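Aminopeptidase N family protein (Idiomarina loihiensis L2TR, PDB 4FGM) is probably a zinc-dependent aminopeptidase of the M61 family, thought to remove residues from the amino termini of peptides. Local coordinates at residues 485-490 with 561-566. Residues are numbered along the deposited sequence; the frame is centred on the assembly and turned at random.
Sequences VNFGAK and LTWQEP
With CG anti to the carbonyl carbon in both residues (chi1 -58° and -73°), the rings of Trp563 and Phe487 meet inside the C-terminal PDZ-like domain. The fold is supported by the antiparallel strands from 489-494 to 555-562, with the helices 508-512 and 533-537 among them. Here residues 485-487, just before strand 489-494, pack on the end of strand 555-562 and residues 563-566 that follow it.

The aromatic pair is T-shaped: the edge of the indole, led by CH2, points at the Phe487 face, with six-membered ring centroids 5.1 Å apart and planes at 60°. Trp563 CH2 approaches Phe487 CE1 to 3.7 Å, toward the rim of that ring. The two indole faces are occupied differently. Val485 CG2 makes a CH-pi contact over one, 4.0 Å from the centroid of the six-membered ring and 20° off its normal, while Leu561 CD2, from Trp563's own segment, lies over the other. The indole thus lies between two methyl groups, one over each face, and Leu561 CD1 also reaches Phe487 CD1 at 4.0 Å.

Beyond the interface, Tyr540 stacks with Trp563, whereas Phe487 packs on Ile520 and Ile523 of strand 519-523; Asp471 accepts the backbone N-H groups of Phe487, Gly488 and Ala489. Next to Val485, Asn486 OD1 lies 3.7 Å from Pro566 CB.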
loop_
_atom_site.group_PDB
_atom_site.type_symbol
_atom_site.label_atom_id
_atom_site.label_comp_id
_atom_site.label_asym_id
_atom_site.label_seq_id
_atom_site.Cartn_x
_atom_site.Cartn_y
_atom_site.Cartn_z
ATOM N N VAL A 485 -23.503 6.433 -23.692
ATOM C CA VAL A 485 -23.401 4.971 -23.640
ATOM C C VAL A 485 -21.992 4.554 -23.240
ATOM O O VAL A 485 -21.055 5.365 -23.296
ATOM C CB VAL A 485 -23.679 4.318 -25.024
ATOM C CG1 VAL A 485 -25.038 4.747 -25.529
ATOM C CG2 VAL A 485 -22.591 4.738 -26.033
ATOM N N ASN A 486 -21.850 3.316 -22.775
ATOM C CA ASN A 486 -20.529 2.793 -22.444
ATOM C C ASN A 486 -20.525 1.273 -22.435
ATOM O O ASN A 486 -21.568 0.624 -22.366
ATOM C CB ASN A 486 -19.971 3.359 -21.123
ATOM C CG ASN A 486 -20.687 2.856 -19.901
ATOM O OD1 ASN A 486 -21.521 1.960 -19.966
ATOM N ND2 ASN A 486 -20.350 3.435 -18.762
ATOM N N PHE A 487 -19.340 0.700 -22.542
ATOM C CA PHE A 487 -19.207 -0.740 -22.588
ATOM C C PHE A 487 -19.573 -1.450 -21.316
ATOM O O PHE A 487 -20.066 -2.575 -21.353
ATOM C CB PHE A 487 -17.771 -1.118 -22.943
ATOM C CG PHE A 487 -17.424 -0.878 -24.375
ATOM C CD1 PHE A 487 -17.893 -1.731 -25.362
ATOM C CD2 PHE A 487 -16.612 0.190 -24.737
ATOM C CE1 PHE A 487 -17.561 -1.519 -26.692
ATOM C CE2 PHE A 487 -16.276 0.409 -26.066
ATOM C CZ PHE A 487 -16.746 -0.447 -27.042
ATOM N N GLY A 488 -19.354 -0.789 -20.189
ATOM C CA GLY A 488 -19.593 -1.451 -18.926
ATOM C C GLY A 488 -18.372 -2.357 -18.817
ATOM O O GLY A 488 -18.460 -3.514 -18.407
ATOM N N ALA A 489 -17.226 -1.811 -19.220
ATOM C CA ALA A 489 -15.963 -2.533 -19.204
ATOM C C ALA A 489 -14.774 -1.583 -19.312
ATOM O O ALA A 489 -14.816 -0.595 -20.048
ATOM C CB ALA A 489 -15.925 -3.539 -20.363
ATOM N N LYS A 490 -13.709 -1.879 -18.581
ATOM C CA LYS A 490 -12.515 -1.049 -18.651
ATOM C C LYS A 490 -11.647 -1.565 -19.795
ATOM O O LYS A 490 -11.689 -2.746 -20.126
ATOM C CB LYS A 490 -11.735 -1.103 -17.339
ATOM C CG LYS A 490 -12.331 -0.273 -16.214
ATOM C CD LYS A 490 -11.449 -0.332 -14.983
ATOM C CE LYS A 490 -10.039 0.139 -15.299
ATOM N NZ LYS A 490 -9.120 -0.048 -14.145
ATOM N N LEU A 561 -23.825 -6.023 -30.001
ATOM C CA LEU A 561 -23.929 -5.334 -28.725
ATOM C C LEU A 561 -25.017 -4.256 -28.722
ATOM O O LEU A 561 -25.149 -3.468 -29.667
ATOM C CB LEU A 561 -22.566 -4.723 -28.356
ATOM C CG LEU A 561 -22.446 -3.908 -27.066
ATOM C CD1 LEU A 561 -20.991 -3.866 -26.641
ATOM C CD2 LEU A 561 -22.993 -2.491 -27.273
ATOM N N THR A 562 -25.809 -4.237 -27.659
ATOM C CA THR A 562 -26.861 -3.241 -27.533
ATOM C C THR A 562 -26.515 -2.371 -26.341
ATOM O O THR A 562 -26.424 -2.857 -25.217
ATOM C CB THR A 562 -28.241 -3.886 -27.317
ATOM O OG1 THR A 562 -28.534 -4.762 -28.414
ATOM C CG2 THR A 562 -29.319 -2.803 -27.246
ATOM N N TRP A 563 -26.311 -1.083 -26.598
ATOM C CA TRP A 563 -25.942 -0.140 -25.548
ATOM C C TRP A 563 -27.024 -0.008 -24.501
ATOM O O TRP A 563 -28.157 0.349 -24.817
ATOM C CB TRP A 563 -25.654 1.237 -26.144
ATOM C CG TRP A 563 -24.575 1.224 -27.169
ATOM C CD1 TRP A 563 -24.726 1.321 -28.521
ATOM C CD2 TRP A 563 -23.168 1.093 -26.926
ATOM N NE1 TRP A 563 -23.498 1.267 -29.138
ATOM C CE2 TRP A 563 -22.525 1.127 -28.182
ATOM C CE3 TRP A 563 -22.389 0.955 -25.768
ATOM C CZ2 TRP A 563 -21.136 1.019 -28.315
ATOM C CZ3 TRP A 563 -21.010 0.848 -25.898
ATOM C CH2 TRP A 563 -20.397 0.883 -27.164
ATOM N N GLN A 564 -26.670 -0.291 -23.253
ATOM C CA GLN A 564 -27.619 -0.186 -22.154
ATOM C C GLN A 564 -27.626 1.238 -21.632
ATOM O O GLN A 564 -26.857 2.086 -22.086
ATOM C CB GLN A 564 -27.226 -1.101 -20.989
ATOM C CG GLN A 564 -27.404 -2.583 -21.207
ATOM C CD GLN A 564 -26.971 -3.386 -19.983
ATOM O OE1 GLN A 564 -26.437 -2.834 -19.015
ATOM N NE2 GLN A 564 -27.192 -4.692 -20.025
ATOM N N GLU A 565 -28.509 1.491 -20.674
ATOM C CA GLU A 565 -28.584 2.791 -20.031
ATOM C C GLU A 565 -27.373 2.717 -19.098
ATOM O O GLU A 565 -27.379 1.966 -18.121
ATOM C CB GLU A 565 -29.880 2.902 -19.225
ATOM C CG GLU A 565 -30.126 4.273 -18.627
ATOM C CD GLU A 565 -30.309 5.345 -19.685
ATOM O OE1 GLU A 565 -31.274 5.242 -20.475
ATOM O OE2 GLU A 565 -29.487 6.287 -19.728
ATOM N N PRO A 566 -26.309 3.480 -19.396
ATOM C CA PRO A 566 -25.099 3.465 -18.568
ATOM C C PRO A 566 -25.289 3.856 -17.108
ATOM O O PRO A 566 -26.169 4.645 -16.766
ATOM C CB PRO A 566 -24.169 4.420 -19.307
ATOM C CG PRO A 566 -25.118 5.420 -19.860
ATOM C CD PRO A 566 -26.233 4.549 -20.404
#